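Putative aspartyl-tRNA synthetase (Leishmania major, PDB 6OD8) probably catalyses the ATP-dependent attachment of L-aspartate to tRNA(Asp), releasing AMP and diphosphate, as a class II aminoacyl-tRNA synthetase. Local coordinates at residues D315-I320 against A486-D491; S454-Y459 against I482-Q487; D514-R517 against P522-G525. One frame throughout, in Å; residues are numbered along the deposited sequence.

Contact 1: residues D315-I320 against A486-D491. With EDO (1,2-ethanediol), chain D.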
# COMPACT_ATOMS: atom_id res chain seq x y z
N ASP A 315 7.52 -4.71 3.45
CA ASP A 315 7.85 -5.83 4.31
C ASP A 315 7.27 -7.11 3.74
O ASP A 315 6.19 -7.10 3.14
CB ASP A 315 7.31 -5.59 5.74
CG ASP A 315 8.30 -4.88 6.60
OD1 ASP A 315 8.25 -3.62 6.66
OD2 ASP A 315 9.14 -5.58 7.22
N VAL A 316 8.01 -8.20 3.91
CA VAL A 316 7.65 -9.51 3.38
C VAL A 316 7.92 -10.54 4.46
O VAL A 316 8.93 -10.47 5.16
CB VAL A 316 8.45 -9.83 2.08
CG1 VAL A 316 8.14 -11.24 1.57
CG2 VAL A 316 8.17 -8.79 0.98
N GLU A 317 7.00 -11.50 4.62
CA GLU A 317 7.28 -12.67 5.46
C GLU A 317 6.65 -13.89 4.80
O GLU A 317 5.61 -13.78 4.16
CB GLU A 317 6.74 -12.48 6.92
CG GLU A 317 7.38 -13.42 7.99
CD GLU A 317 8.76 -12.96 8.47
OE1 GLU A 317 9.16 -11.81 8.18
OE2 GLU A 317 9.44 -13.75 9.16
N MET A 318 7.31 -15.06 4.92
CA MET A 318 6.82 -16.24 4.21
C MET A 318 7.26 -17.51 4.93
O MET A 318 8.30 -17.54 5.58
CB MET A 318 7.35 -16.26 2.77
CG MET A 318 8.90 -16.22 2.75
SD MET A 318 9.54 -16.12 1.08
CE MET A 318 9.42 -17.87 0.67
N ARG A 319 6.46 -18.57 4.78
CA ARG A 319 6.90 -19.89 5.21
C ARG A 319 8.15 -20.31 4.45
O ARG A 319 8.35 -19.95 3.29
CB ARG A 319 5.85 -20.96 4.94
CG ARG A 319 4.56 -20.78 5.61
CD ARG A 319 3.69 -21.93 5.16
NE ARG A 319 2.35 -21.72 5.64
CZ ARG A 319 1.31 -22.41 5.22
NH1 ARG A 319 1.48 -23.36 4.30
NH2 ARG A 319 0.13 -22.13 5.71
N ILE A 320 8.97 -21.15 5.09
CA ILE A 320 10.04 -21.82 4.38
C ILE A 320 9.88 -23.32 4.55
O ILE A 320 9.46 -23.80 5.61
CB ILE A 320 11.44 -21.36 4.83
CG1 ILE A 320 11.70 -21.68 6.28
CG2 ILE A 320 11.60 -19.87 4.64
CD1 ILE A 320 13.18 -21.61 6.61
N ALA A 486 16.14 -13.02 6.94
CA ALA A 486 16.59 -14.12 7.79
C ALA A 486 15.48 -15.14 8.00
O ALA A 486 14.29 -14.83 7.88
CB ALA A 486 17.05 -13.63 9.16
N GLN A 487 15.90 -16.35 8.34
CA GLN A 487 15.01 -17.29 9.01
C GLN A 487 14.78 -16.84 10.45
O GLN A 487 15.73 -16.50 11.17
CB GLN A 487 15.59 -18.71 8.99
CG GLN A 487 14.67 -19.71 9.67
CD GLN A 487 15.23 -21.15 9.73
OE1 GLN A 487 16.38 -21.41 9.37
NE2 GLN A 487 14.38 -22.08 10.15
N ARG A 488 13.52 -16.89 10.89
CA ARG A 488 13.18 -16.58 12.27
C ARG A 488 13.24 -17.84 13.13
O ARG A 488 13.20 -18.97 12.63
CB ARG A 488 11.77 -15.99 12.39
CG ARG A 488 11.39 -15.01 11.26
CD ARG A 488 12.33 -13.82 11.17
NE ARG A 488 11.87 -12.91 10.12
CZ ARG A 488 12.56 -11.89 9.62
NH1 ARG A 488 13.81 -11.60 10.02
NH2 ARG A 488 11.99 -11.16 8.67
N ILE A 489 13.26 -17.64 14.45
CA ILE A 489 13.19 -18.74 15.40
C ILE A 489 11.71 -19.03 15.63
O ILE A 489 10.99 -18.21 16.21
CB ILE A 489 13.89 -18.40 16.72
CG1 ILE A 489 15.39 -18.13 16.48
CG2 ILE A 489 13.70 -19.53 17.75
CD1 ILE A 489 16.16 -17.74 17.74
N HIS A 490 11.24 -20.19 15.17
CA HIS A 490 9.81 -20.49 15.30
C HIS A 490 9.52 -21.35 16.52
O HIS A 490 8.35 -21.64 16.81
CB HIS A 490 9.26 -21.14 14.02
CG HIS A 490 9.95 -22.42 13.65
ND1 HIS A 490 11.24 -22.45 13.17
CD2 HIS A 490 9.54 -23.70 13.72
CE1 HIS A 490 11.59 -23.71 12.95
NE2 HIS A 490 10.58 -24.49 13.29
N ASP A 491 10.56 -21.73 17.27
CA ASP A 491 10.39 -22.50 18.50
C ASP A 491 10.35 -21.55 19.69
O ASP A 491 11.33 -20.84 19.93
CB ASP A 491 11.54 -23.48 18.69
CG ASP A 491 11.42 -24.26 19.99
OD1 ASP A 491 10.64 -25.22 20.00
OD2 ASP A 491 12.10 -23.90 20.99
C1 EDO D . 11.80 -2.08 6.42
O1 EDO D . 12.88 -1.90 7.34
C2 EDO D . 10.58 -1.53 7.10
O2 EDO D . 10.15 -2.42 8.12
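Glu317 on strand 310-319 and Ile320 just past it reach past the intervening strand 523-529 to Gln487 of strand 480-487 and its neighbour Arg488. At the start of the segment Asp315 holds an ethanediol, probably from the crystallisation liquor, whose O2 lies 2.7 Å from Asp315 OD1; OD2 of the same aspartate pairs with Lys279. Two residues on, Glu317 makes the main link. Its CG stands anti to the backbone N (chi1 -161°) and the chain then bends at chi2, which swings the carboxylate out to the arginine. Arg488 grips it side-on: NE gives a bond of 2.7 Å to Glu317 OE2, and NH2 one of 2.9 Å to Glu317 OE1. Both oxygens use their syn lone pairs, and the two flat groups are only 16° from coplanar. Ala486 O lies above one guanidinium face, toward its rim. At Ile320, CD1 rests 3.8 Å from Gln487 CD; the amide's polar atoms bond to Ser65 and Val63 of the second subunit. The strands belong to the largely antiparallel sheet of the class II catalytic domain. A buried, two-pronged ion pair fixes the rotation of both groups, and Lys279, a weak, long partner of Glu317, would add positive charge beside it.

Contact 2: residues S454-Y459 against I482-Q487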
# COMPACT_ATOMS: atom_id res chain seq x y z
N SER A 454 26.15 -11.93 16.85
CA SER A 454 26.20 -10.74 17.68
C SER A 454 25.60 -9.51 17.00
O SER A 454 25.22 -8.56 17.69
CB SER A 454 27.66 -10.46 18.08
OG SER A 454 28.41 -10.12 16.93
N ALA A 455 25.48 -9.51 15.67
CA ALA A 455 24.95 -8.37 14.93
C ALA A 455 23.45 -8.47 14.62
O ALA A 455 22.90 -7.57 13.97
CB ALA A 455 25.72 -8.20 13.61
N ARG A 456 22.78 -9.53 15.04
CA ARG A 456 21.41 -9.81 14.61
C ARG A 456 20.45 -9.83 15.79
O ARG A 456 20.84 -10.13 16.92
CB ARG A 456 21.33 -11.15 13.87
CG ARG A 456 22.13 -11.17 12.58
CD ARG A 456 21.92 -9.91 11.75
NE ARG A 456 21.56 -10.26 10.39
CZ ARG A 456 21.69 -9.47 9.33
NH1 ARG A 456 22.18 -8.25 9.45
NH2 ARG A 456 21.31 -9.91 8.14
N PRO A 457 19.17 -9.54 15.54
CA PRO A 457 18.16 -9.52 16.60
C PRO A 457 17.91 -10.89 17.21
O PRO A 457 18.28 -11.93 16.66
CB PRO A 457 16.89 -9.02 15.87
CG PRO A 457 17.36 -8.36 14.67
CD PRO A 457 18.63 -9.06 14.26
N PHE A 458 17.21 -10.88 18.35
CA PHE A 458 16.99 -12.09 19.13
C PHE A 458 16.16 -13.13 18.37
O PHE A 458 16.26 -14.32 18.66
CB PHE A 458 16.30 -11.74 20.48
CG PHE A 458 14.89 -11.25 20.34
CD1 PHE A 458 13.82 -12.12 20.51
CD2 PHE A 458 14.62 -9.92 20.00
CE1 PHE A 458 12.51 -11.67 20.35
CE2 PHE A 458 13.31 -9.46 19.84
CZ PHE A 458 12.26 -10.34 20.02
N TYR A 459 15.32 -12.70 17.43
CA TYR A 459 14.47 -13.63 16.68
C TYR A 459 15.17 -14.27 15.47
O TYR A 459 14.52 -15.02 14.73
CB TYR A 459 13.18 -12.93 16.22
CG TYR A 459 13.37 -11.57 15.58
CD1 TYR A 459 13.79 -11.45 14.25
CD2 TYR A 459 13.12 -10.41 16.29
CE1 TYR A 459 13.96 -10.21 13.67
CE2 TYR A 459 13.27 -9.15 15.71
CZ TYR A 459 13.70 -9.07 14.41
OH TYR A 459 13.89 -7.86 13.80
N ILE A 482 20.45 -2.12 2.16
CA ILE A 482 19.08 -1.78 1.81
C ILE A 482 18.06 -2.76 2.40
O ILE A 482 16.89 -2.38 2.60
CB ILE A 482 18.90 -1.68 0.28
CG1 ILE A 482 17.52 -1.11 -0.09
CG2 ILE A 482 19.09 -3.04 -0.39
CD1 ILE A 482 17.26 0.32 0.43
N SER A 483 18.46 -3.98 2.77
CA SER A 483 17.50 -4.95 3.27
C SER A 483 18.26 -6.04 4.02
O SER A 483 19.34 -6.45 3.60
CB SER A 483 16.68 -5.56 2.13
OG SER A 483 15.68 -6.48 2.62
N SER A 484 17.68 -6.49 5.14
CA SER A 484 18.16 -7.66 5.88
C SER A 484 17.07 -8.72 5.83
O SER A 484 15.90 -8.41 6.08
CB SER A 484 18.46 -7.28 7.34
OG SER A 484 19.51 -6.34 7.40
N GLY A 485 17.45 -9.96 5.51
CA GLY A 485 16.52 -11.08 5.55
C GLY A 485 17.06 -12.21 6.40
O GLY A 485 18.26 -12.36 6.57
N ALA A 486 16.14 -13.02 6.94
CA ALA A 486 16.59 -14.12 7.79
C ALA A 486 15.48 -15.14 8.00
O ALA A 486 14.29 -14.83 7.88
CB ALA A 486 17.05 -13.63 9.16
N GLN A 487 15.90 -16.35 8.34
CA GLN A 487 15.01 -17.29 9.01
C GLN A 487 14.78 -16.84 10.45
O GLN A 487 15.73 -16.50 11.17
CB GLN A 487 15.59 -18.71 8.99
CG GLN A 487 14.67 -19.71 9.67
CD GLN A 487 15.23 -21.15 9.73
OE1 GLN A 487 16.38 -21.41 9.37
NE2 GLN A 487 14.38 -22.08 10.15
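The guanidinium of Arg456 and the hydroxyl of Ser484 come close without bonding directly. Arg456 NH1 comes no nearer than 3.9 Å to Ser484 OG, and the serine lies oblique to the guanidinium plane. What brings them together is a common partner, Asp474 on the neighbouring strand: its OD1 takes a salt bridge from Arg456 NH2 and a hydrogen bond with Ser484 OG. The arginine gets there by a folded route, with CG beside the backbone N (chi1 -64°) and bends at both chi2 and chi3 that carry the guanidinium from the loop to the strand. Its NE is held by Ser472, and Phe451 adds a cation-pi contact. Ser484 turns OG anti to its own carbonyl carbon (chi1 -63°), and Glu481 is a further partner of that hydroxyl. A little along the strand, Gly485 O lies 4.2 Å from Arg456 NH2, too far for a bond.

The strand is 480-487 of the largely antiparallel sheet on which class II synthetases build their catalytic site. Its pairing with strand 472-477 is interrupted by a classic beta bulge, where Ile482 and Ser483 both face Met475.

Farther along the loop the approach passes to the backbone: Tyr459 O is 4.0 Å from Gln487 O and bonds instead to the backbone of Ile489. The Tyr459 ring is turned so that one face receives Pro457 CB, 3.5 Å above its plane near the rim, while Tyr459 CD2 in turn lies above a face of the Phe458 ring, toward its rim. Phe458 also packs on Leu495 and Ala499 of helix 492-501.

Contact 3: residues D514-R517 against P522-G525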
# COMPACT_ATOMS: atom_id res chain seq x y z
N ASP A 514 3.82 -16.12 22.46
CA ASP A 514 2.67 -17.02 22.55
C ASP A 514 2.17 -17.46 21.18
O ASP A 514 1.58 -18.55 21.06
CB ASP A 514 1.53 -16.34 23.31
CG ASP A 514 1.74 -16.32 24.80
OD1 ASP A 514 2.72 -16.94 25.28
OD2 ASP A 514 0.92 -15.68 25.49
N SER A 515 2.35 -16.64 20.15
CA SER A 515 1.86 -17.01 18.82
C SER A 515 2.59 -18.21 18.23
O SER A 515 2.11 -18.77 17.24
CB SER A 515 1.95 -15.84 17.84
OG SER A 515 3.28 -15.60 17.37
N PHE A 516 3.72 -18.62 18.81
CA PHE A 516 4.45 -19.78 18.31
C PHE A 516 4.17 -21.04 19.10
O PHE A 516 4.80 -22.07 18.84
CB PHE A 516 5.96 -19.50 18.33
CG PHE A 516 6.35 -18.25 17.59
CD1 PHE A 516 6.23 -18.18 16.20
CD2 PHE A 516 6.80 -17.14 18.28
CE1 PHE A 516 6.58 -17.02 15.52
CE2 PHE A 516 7.18 -15.97 17.60
CZ PHE A 516 7.05 -15.92 16.21
N ARG A 517 3.28 -20.98 20.10
CA ARG A 517 3.13 -22.09 21.03
C ARG A 517 2.07 -23.09 20.60
O ARG A 517 2.05 -24.20 21.13
CB ARG A 517 2.78 -21.56 22.42
CG ARG A 517 3.93 -20.80 23.12
CD ARG A 517 3.47 -20.44 24.53
NE ARG A 517 4.30 -19.43 25.19
CZ ARG A 517 5.48 -19.67 25.74
NH1 ARG A 517 6.15 -18.68 26.33
NH2 ARG A 517 6.03 -20.89 25.67
N PRO A 522 7.92 -23.03 10.15
CA PRO A 522 9.21 -22.40 9.83
C PRO A 522 9.00 -21.26 8.84
O PRO A 522 8.19 -21.37 7.92
CB PRO A 522 10.04 -23.55 9.22
CG PRO A 522 9.35 -24.86 9.70
CD PRO A 522 7.86 -24.46 9.78
N HIS A 523 9.69 -20.14 9.07
CA HIS A 523 9.41 -18.97 8.25
C HIS A 523 10.58 -18.00 8.30
O HIS A 523 11.52 -18.17 9.09
CB HIS A 523 8.11 -18.28 8.72
CG HIS A 523 8.17 -17.78 10.13
ND1 HIS A 523 8.05 -18.62 11.22
CD2 HIS A 523 8.30 -16.53 10.63
CE1 HIS A 523 8.12 -17.90 12.33
NE2 HIS A 523 8.27 -16.63 12.00
N GLY A 524 10.53 -17.00 7.41
CA GLY A 524 11.55 -15.97 7.32
C GLY A 524 11.03 -14.81 6.51
O GLY A 524 9.93 -14.85 5.98
N GLY A 525 11.82 -13.74 6.42
CA GLY A 525 11.30 -12.57 5.73
C GLY A 525 12.36 -11.50 5.63
O GLY A 525 13.52 -11.73 5.97
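The rings of Phe516 and His523 meet rim to rim, neither lying over the face of the other. Their planes are only 15° apart, yet the centroids are 5.8 Å from each other, so this is no stack. Contact is made through single carbons, Phe516 CE1 to His523 CE1 at 3.6 Å, with His523 NE2 a little farther from the same phenylalanine atom. One face of the Phe516 ring has Ser515 OG 3.7 Å above its centre, and Tyr512 makes an edge-to-face pair with the same ring. The third flat group, the Arg517 guanidinium, has Asp514 OD1 at its edge and in its plane. That bond, 3.0 Å from Arg517 NE to Asp514 OD1, is part of a salt bridge; it meets the carboxylate oxygen on the anti side, 23° out of the carboxylate plane.

Asp514 to Arg517 form a type I beta turn that starts on the last residue of helix 510-514, closed by Arg517 N to Asp514 O at 3.1 Å. Across from it, His523 opens strand 523-529, the strand of class II motif 3, with its CG placed between the backbone N and the carbonyl carbon (chi1 62°), which sends the ring toward the turn. Pro492 and Leu495 of helix 492-501 and Gln280 of helix 276-283 enclose Phe516. The turn also borders the second subunit: Trp209 of the second subunit packs on Asp514 and Ser515.

Between the two residues the touch is purely van der Waals, and the polar atoms of the histidine are satisfied by others: ND1 bonds to Trp521 O and NE2 to Gln280 NE2. This pairing is consistent with the proton sitting on ND1 and NE2 accepting, and two such bonds would fix the imidazole's rotation against Phe516.

Going from the N terminus, the chain passes 315-320 first, and contact 1 closes the long loop of 165 residues that returns at 486-491. Contact 2 closes a much shorter excursion, from 454-459 through the hairpin of strands 472-477 and 480-487, and it lies within that span, ending on the same strand; the two share Ala486 and Gln487. Contact 3 follows in series, a tight local closure from 514-517 to 522-525. Its strand 523-529 slots between 310-319 and 480-487, so Met318 N meets Gly524 O on one flank and Gly525 N meets Ala486 O on the other.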